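Local coordinates for solute-binding protein Csal_2479 (Chromohalobacter salexigens, PDB 4P1L) that binds D-glucuronate in vitro and probably serves as the periplasmic solute-binding component of a tripartite ATP-independent (TRAP) transport system, at residues D72-E75 / Q76-G80; V238-A241 / S242-L246; I254-A257 / A258-A262. One frame throughout, in Å; residues are numbered along the deposited sequence.

Contact 1: residues D72-E75 / Q76-G80; sequences DAIE and QTRSG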
loop_
_atom_site.group_PDB
_atom_site.type_symbol
_atom_site.label_atom_id
_atom_site.label_comp_id
_atom_site.label_asym_id
_atom_site.label_seq_id
_atom_site.Cartn_x
_atom_site.Cartn_y
_atom_site.Cartn_z
ATOM N N ASP A 72 -12.347 -7.885 1.081
ATOM C CA ASP A 72 -13.307 -8.448 2.013
ATOM C C ASP A 72 -13.011 -7.996 3.443
ATOM O O ASP A 72 -13.922 -7.737 4.209
ATOM C CB ASP A 72 -13.311 -9.979 1.941
ATOM C CG ASP A 72 -13.759 -10.493 0.577
ATOM O OD1 ASP A 72 -14.702 -9.895 -0.003
ATOM O OD2 ASP A 72 -13.148 -11.474 0.082
ATOM N N ALA A 73 -11.732 -7.893 3.790
ATOM C CA ALA A 73 -11.339 -7.437 5.141
ATOM C C ALA A 73 -11.707 -5.979 5.384
ATOM O O ALA A 73 -12.112 -5.613 6.501
ATOM C CB ALA A 73 -9.840 -7.644 5.357
ATOM N N ILE A 74 -11.562 -5.140 4.358
ATOM C CA ILE A 74 -11.960 -3.747 4.488
ATOM C C ILE A 74 -13.443 -3.708 4.824
ATOM O O ILE A 74 -13.851 -3.006 5.742
ATOM C CB ILE A 74 -11.683 -2.931 3.225
ATOM C CG1 ILE A 74 -10.189 -2.682 3.081
ATOM C CG2 ILE A 74 -12.416 -1.596 3.281
ATOM C CD1 ILE A 74 -9.797 -2.062 1.728
ATOM N N GLU A 75 -14.235 -4.498 4.102
ATOM C CA GLU A 75 -15.668 -4.579 4.342
ATOM C C GLU A 75 -15.999 -5.020 5.769
ATOM O O GLU A 75 -16.832 -4.415 6.426
ATOM C CB GLU A 75 -16.298 -5.549 3.343
ATOM C CG GLU A 75 -17.805 -5.680 3.446
ATOM C CD GLU A 75 -18.409 -6.434 2.249
ATOM O OE1 GLU A 75 -17.715 -7.308 1.661
ATOM O OE2 GLU A 75 -19.573 -6.141 1.885
ATOM N N GLN A 76 -15.338 -6.075 6.238
ATOM C CA GLN A 76 -15.569 -6.597 7.569
ATOM C C GLN A 76 -15.177 -5.583 8.635
ATOM O O GLN A 76 -15.772 -5.558 9.696
ATOM C CB GLN A 76 -14.758 -7.871 7.805
ATOM C CG GLN A 76 -15.179 -9.088 7.017
ATOM C CD GLN A 76 -14.280 -10.271 7.331
ATOM O OE1 GLN A 76 -14.305 -10.811 8.445
ATOM N NE2 GLN A 76 -13.449 -10.654 6.369
ATOM N N THR A 77 -14.160 -4.764 8.357
ATOM C CA THR A 77 -13.734 -3.762 9.338
ATOM C C THR A 77 -14.704 -2.577 9.385
ATOM O O THR A 77 -15.026 -2.058 10.463
ATOM C CB THR A 77 -12.286 -3.282 9.063
ATOM O OG1 THR A 77 -11.417 -4.412 8.998
ATOM C CG2 THR A 77 -11.814 -2.377 10.195
ATOM N N ARG A 78 -15.189 -2.142 8.228
ATOM C CA ARG A 78 -16.207 -1.081 8.206
ATOM C C ARG A 78 -17.453 -1.444 9.001
ATOM O O ARG A 78 -18.089 -0.576 9.584
ATOM C CB ARG A 78 -16.614 -0.745 6.779
ATOM C CG ARG A 78 -15.484 -0.086 5.990
ATOM C CD ARG A 78 -15.898 0.183 4.565
ATOM N NE ARG A 78 -17.001 1.128 4.477
ATOM C CZ ARG A 78 -17.867 1.172 3.467
ATOM N NH1 ARG A 78 -17.754 0.333 2.445
ATOM N NH2 ARG A 78 -18.840 2.061 3.475
ATOM N N SER A 79 -17.814 -2.722 9.006
ATOM C CA SER A 79 -19.058 -3.140 9.625
ATOM C C SER A 79 -18.812 -3.547 11.078
ATOM O O SER A 79 -19.746 -3.810 11.814
ATOM C CB SER A 79 -19.707 -4.277 8.819
ATOM O OG SER A 79 -19.006 -5.490 8.960
ATOM N N GLY A 80 -17.543 -3.601 11.482
ATOM C CA GLY A 80 -17.197 -3.887 12.860
ATOM C C GLY A 80 -17.047 -5.366 13.153
ATOM O O GLY A 80 -16.874 -5.738 14.308
#
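The carbonyl oxygen of Ala73 is gripped twice by one residue, Thr77, a turn further along helix 70-78. The hydroxyl OG1 of Thr77 gives its hydrogen to Ala73 O at 2.9 Å, and the amide N of Thr77 reaches the same Ala73 O from the opposite face of the carbonyl plane. Neither donor lies in that plane; OG1 is tilted 34° from it. The first torsion makes the double grip possible: OG1 sits anti to the carbonyl carbon of its own residue (chi1 -54°), which folds it back over the preceding turn and turns CG2 the other way. Thr77 is buried against Ala85 and Phe87 of strand 84-88 and Leu135 of strand 135-141, and a valine here would probably leave Ala73 O with the backbone amide alone from this position, and put a methyl where the hydroxyl now bonds.

Alongside, Gln76 N bonds Asp72 O at 3.0 Å, and the Gln76 side chain leans back over the same oxygen, its CG 3.4 Å from Asp72 O, before its NE2 finds Leu67 O. Arg78 N closes on Ile74 O with a nearly straight 166° bond, while CG2 of Ile74 meets CD of Arg78 at 4.1 Å as the two side chains cross. Beyond this aliphatic touch, Arg78 sends NE to Lys133 O. The helix finishes in a Schellman motif: Gly80, with positive phi, returns its N to Thr77 O at 3.1 Å. The buried hydroxyl of Thr77 is thus satisfied within its own helix, by Ala73 O, while Gln76 and Arg78, at partly exposed positions, use their side-chain N-H groups to tie the helix to neighbouring backbone carbonyls.

Contact 2: residues V238-A241 / S242-L246; sequences VAKA and SWEEL. With SO4 (sulfate ion), chain E.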
loop_
_atom_site.group_PDB
_atom_site.type_symbol
_atom_site.label_atom_id
_atom_site.label_comp_id
_atom_site.label_asym_id
_atom_site.label_seq_id
_atom_site.Cartn_x
_atom_site.Cartn_y
_atom_site.Cartn_z
ATOM N N VAL A 238 -8.987 1.349 12.912
ATOM C CA VAL A 238 -9.920 0.631 13.786
ATOM C C VAL A 238 -11.361 0.801 13.251
ATOM O O VAL A 238 -11.722 1.870 12.761
ATOM C CB VAL A 238 -9.793 1.146 15.249
ATOM C CG1 VAL A 238 -10.865 0.522 16.167
ATOM C CG2 VAL A 238 -8.398 0.858 15.790
ATOM N N ALA A 239 -12.178 -0.248 13.331
ATOM C CA ALA A 239 -13.616 -0.129 13.069
ATOM C C ALA A 239 -14.236 0.989 13.933
ATOM O O ALA A 239 -14.028 1.066 15.153
ATOM C CB ALA A 239 -14.333 -1.443 13.354
ATOM N N LYS A 240 -14.999 1.870 13.308
ATOM C CA LYS A 240 -15.605 2.961 14.067
ATOM C C LYS A 240 -16.425 2.433 15.250
ATOM O O LYS A 240 -16.380 2.997 16.335
ATOM C CB LYS A 240 -16.486 3.843 13.177
ATOM C CG LYS A 240 -17.110 5.038 13.946
ATOM C CD LYS A 240 -18.002 5.907 13.047
ATOM C CE LYS A 240 -17.188 6.693 12.027
ATOM N NZ LYS A 240 -17.850 7.972 11.602
ATOM N N ALA A 241 -17.167 1.355 15.031
ATOM C CA ALA A 241 -17.978 0.754 16.093
ATOM C C ALA A 241 -17.110 0.346 17.284
ATOM O O ALA A 241 -17.450 0.607 18.441
ATOM C CB ALA A 241 -18.716 -0.460 15.556
ATOM N N SER A 242 -15.984 -0.295 16.995
ATOM C CA SER A 242 -15.098 -0.765 18.060
ATOM C C SER A 242 -14.441 0.402 18.786
ATOM O O SER A 242 -14.229 0.370 19.991
ATOM C CB SER A 242 -14.013 -1.685 17.490
ATOM O OG SER A 242 -14.598 -2.829 16.908
ATOM N N TRP A 243 -14.114 1.435 18.024
ATOM C CA TRP A 243 -13.506 2.645 18.559
ATOM C C TRP A 243 -14.433 3.366 19.535
ATOM O O TRP A 243 -14.028 3.737 20.637
ATOM C CB TRP A 243 -13.154 3.561 17.374
ATOM C CG TRP A 243 -12.256 4.719 17.709
ATOM C CD1 TRP A 243 -12.543 6.033 17.537
ATOM C CD2 TRP A 243 -10.924 4.665 18.235
ATOM N NE1 TRP A 243 -11.473 6.809 17.922
ATOM C CE2 TRP A 243 -10.467 5.996 18.357
ATOM C CE3 TRP A 243 -10.073 3.629 18.618
ATOM C CZ2 TRP A 243 -9.202 6.320 18.875
ATOM C CZ3 TRP A 243 -8.805 3.956 19.123
ATOM C CH2 TRP A 243 -8.384 5.285 19.225
ATOM N N GLU A 244 -15.687 3.546 19.130
ATOM C CA GLU A 244 -16.647 4.304 19.918
ATOM C C GLU A 244 -17.016 3.621 21.232
ATOM O O GLU A 244 -17.381 4.293 22.196
ATOM C CB GLU A 244 -17.903 4.557 19.092
ATOM C CG GLU A 244 -17.642 5.526 17.953
ATOM C CD GLU A 244 -18.896 5.886 17.184
ATOM O OE1 GLU A 244 -19.852 5.070 17.148
ATOM O OE2 GLU A 244 -18.906 6.999 16.616
ATOM N N GLU A 245 -16.906 2.293 21.274
ATOM C CA GLU A 245 -17.280 1.541 22.475
ATOM C C GLU A 245 -16.338 1.824 23.635
ATOM O O GLU A 245 -16.713 1.654 24.785
ATOM C CB GLU A 245 -17.244 0.044 22.196
ATOM C CG GLU A 245 -18.388 -0.468 21.372
ATOM C CD GLU A 245 -18.183 -1.912 20.966
ATOM O OE1 GLU A 245 -17.010 -2.339 20.806
ATOM O OE2 GLU A 245 -19.200 -2.621 20.809
ATOM N N LEU A 246 -15.116 2.250 23.329
ATOM C CA LEU A 246 -14.067 2.390 24.336
ATOM C C LEU A 246 -14.304 3.582 25.271
ATOM O O LEU A 246 -15.108 4.454 24.979
ATOM C CB LEU A 246 -12.726 2.599 23.648
ATOM C CG LEU A 246 -12.229 1.505 22.689
ATOM C CD1 LEU A 246 -10.987 2.009 21.946
ATOM C CD2 LEU A 246 -11.933 0.237 23.454
HETATM S S SO4 E . -10.759 10.494 18.902
HETATM O O1 SO4 E . -9.450 10.142 19.440
HETATM O O2 SO4 E . -10.743 11.886 18.475
HETATM O O3 SO4 E . -11.131 9.674 17.747
HETATM O O4 SO4 E . -11.771 10.277 19.933
#
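Trp243 points its indole N-H straight at a sulfate ion, probably picked up from the crystallisation liquor: NE1 lies 2.9 Å from SO4 O3, the bond is nearly linear at 172°, and the oxygen sits in the ring plane at its edge. Arg255 of helix 248-282 holds the same ion. With CG of Trp243 anti to the backbone N (chi1 -167°), the ring is carried away from its own helix, which brings CE3 to within 4.0 Å of Val238 CG1 and NE1 to the sulfate; indole and valine meet roughly at a right angle. Ile136 and Leu138 of strand 135-141 also pack on this ring.

On the outer side, the carboxylate of Glu244 lies against the aliphatic part of Lys240, its OE2 3.8 Å from CG of Lys240. The charges stay apart, with Lys240 NZ 5.2 Å from OE2 of Glu244; that ammonium has a weak bond to Ala131 O. Ser242 OG, near CB of Ala239, bonds Asp83. Ala239 occupies the N-cap position, and its carbonyl O takes the amide of Trp243 at 2.9 Å. This is a strand-to-helix junction, strand 234-239 of the mixed sheet running directly into helix 240-245 in a lobe of a periplasmic solute-binding protein.

Contact 3: residues I254-A257 / A258-A262; sequences IREA and AEDAA. With SO4 (sulfate ion), chain E.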
loop_
_atom_site.group_PDB
_atom_site.type_symbol
_atom_site.label_atom_id
_atom_site.label_comp_id
_atom_site.label_asym_id
_atom_site.label_seq_id
_atom_site.Cartn_x
_atom_site.Cartn_y
_atom_site.Cartn_z
ATOM N N ILE A 254 -4.626 4.050 22.884
ATOM C CA ILE A 254 -4.511 3.234 21.684
ATOM C C ILE A 254 -3.963 4.073 20.515
ATOM O O ILE A 254 -3.171 3.600 19.705
ATOM C CB ILE A 254 -5.852 2.533 21.372
ATOM C CG1 ILE A 254 -6.161 1.529 22.500
ATOM C CG2 ILE A 254 -5.827 1.837 20.004
ATOM C CD1 ILE A 254 -7.532 0.911 22.426
ATOM N N ARG A 255 -4.367 5.334 20.465
ATOM C CA ARG A 255 -3.840 6.251 19.469
ATOM C C ARG A 255 -2.325 6.395 19.664
ATOM O O ARG A 255 -1.552 6.362 18.691
ATOM C CB ARG A 255 -4.570 7.598 19.586
ATOM C CG ARG A 255 -4.445 8.494 18.404
ATOM C CD ARG A 255 -5.386 9.705 18.503
ATOM N NE ARG A 255 -6.762 9.488 18.018
ATOM C CZ ARG A 255 -7.099 9.349 16.741
ATOM N NH1 ARG A 255 -6.163 9.329 15.801
ATOM N NH2 ARG A 255 -8.373 9.187 16.399
ATOM N N GLU A 256 -1.889 6.529 20.919
ATOM C CA GLU A 256 -0.456 6.582 21.213
ATOM C C GLU A 256 0.267 5.298 20.767
ATOM O O GLU A 256 1.329 5.369 20.152
ATOM C CB GLU A 256 -0.192 6.843 22.693
ATOM C CG GLU A 256 1.292 7.040 22.997
ATOM C CD GLU A 256 1.589 7.312 24.474
ATOM O OE1 GLU A 256 0.645 7.326 25.304
ATOM O OE2 GLU A 256 2.784 7.509 24.793
ATOM N N ALA A 257 -0.307 4.138 21.078
ATOM C CA ALA A 257 0.269 2.852 20.673
ATOM C C ALA A 257 0.427 2.759 19.152
ATOM O O ALA A 257 1.414 2.229 18.661
ATOM C CB ALA A 257 -0.591 1.706 21.150
ATOM N N ALA A 258 -0.566 3.260 18.422
ATOM C CA ALA A 258 -0.555 3.216 16.957
ATOM C C ALA A 258 0.513 4.128 16.369
ATOM O O ALA A 258 1.163 3.788 15.365
ATOM C CB ALA A 258 -1.929 3.616 16.415
ATOM N N GLU A 259 0.679 5.294 16.979
ATOM C CA GLU A 259 1.715 6.236 16.559
ATOM C C GLU A 259 3.110 5.627 16.788
ATOM O O GLU A 259 3.958 5.685 15.906
ATOM C CB GLU A 259 1.547 7.581 17.291
ATOM C CG GLU A 259 0.318 8.352 16.788
ATOM C CD GLU A 259 -0.129 9.469 17.719
ATOM O OE1 GLU A 259 0.639 9.808 18.646
ATOM O OE2 GLU A 259 -1.257 9.999 17.526
ATOM N N ASP A 260 3.332 5.030 17.960
ATOM C CA ASP A 260 4.600 4.336 18.237
ATOM C C ASP A 260 4.823 3.168 17.249
ATOM O O ASP A 260 5.931 2.955 16.749
ATOM C CB ASP A 260 4.635 3.790 19.677
ATOM C CG ASP A 260 4.550 4.889 20.735
ATOM O OD1 ASP A 260 4.803 6.068 20.397
ATOM O OD2 ASP A 260 4.219 4.569 21.904
ATOM N N ALA A 261 3.778 2.389 17.001
ATOM C CA ALA A 261 3.889 1.278 16.049
ATOM C C ALA A 261 4.264 1.737 14.639
ATOM O O ALA A 261 5.028 1.047 13.957
ATOM C CB ALA A 261 2.603 0.477 16.003
ATOM N N ALA A 262 3.714 2.865 14.174
ATOM C CA ALA A 262 4.076 3.403 12.850
ATOM C C ALA A 262 5.531 3.875 12.825
ATOM O O ALA A 262 6.248 3.657 11.850
ATOM C CB ALA A 262 3.146 4.560 12.442
HETATM S S SO4 E . -10.759 10.494 18.902
HETATM O O1 SO4 E . -9.450 10.142 19.440
HETATM O O2 SO4 E . -10.743 11.886 18.475
HETATM O O3 SO4 E . -11.131 9.674 17.747
HETATM O O4 SO4 E . -11.771 10.277 19.933
#
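Near the start of the long helix 248-282, Arg255 and Glu259 are neighbours one turn apart, and the arginine's guanidinium binds a sulfate ion, probably from the crystallisation liquor, which Trp243 NE1 also holds. CG of Arg255 touches OE2 of Glu259 at 3.6 Å, so the carboxylate rests on the aliphatic part of the arginine and not on its charge: NH1 of Arg255 is 5.2 Å from that OE2. With a bend at chi3 (-85°), the guanidinium instead swings to the ion, NE reaching SO4 O1 at 3.1 Å and NH2 reaching SO4 O3 at 3.1 Å, this oxygen lying at the edge of the group and in its plane.

Next along the helix, OE2 of Glu256 and OD2 of Asp260 come within 4.4 Å, their carboxylate planes 73° apart. Glu48 adds a further like charge beside Asp260, and Lys52 makes a long, weak ion pair with Glu256, so the acids would probably disfavour each other somewhat. The backbone is regular, Asp260 N bonding Glu256 O at 171°. Ala257 packs on Phe45 and Val49 of helix 37-52 and Ala258 on Leu138. The pattern is that of an amphipathic helix, alanines packed between sheet and neighbouring helix, charges to the other side.

How the contacts relate
Each contact has a buried side (Ala73, Ile74 and Thr77; Val238, Ser242 and Trp243; Ile254, Ala257 and Ala258) and an exposed acidic one. Contact 2 runs out of a strand of the five-stranded sheet; contacts 1 and 3 lie on helices packed against it. Contact 1 comes nearest the sugar, Ile74 being about 9 Å from the bound glucuronate. It meets contact 2 where CB of Ala239 packs on Gly80 CA at 3.8 Å. Helix 240-245 is followed by helix 248-282 of contact 3, and both touch the sulfate. Their chemistry differs: a buried hydroxyl bonded within its own helix in 72-80, an indole between sheet and anion in 238-246, and an alanine face, with Arg255 and acidic residues on the more exposed sides, in 254-262.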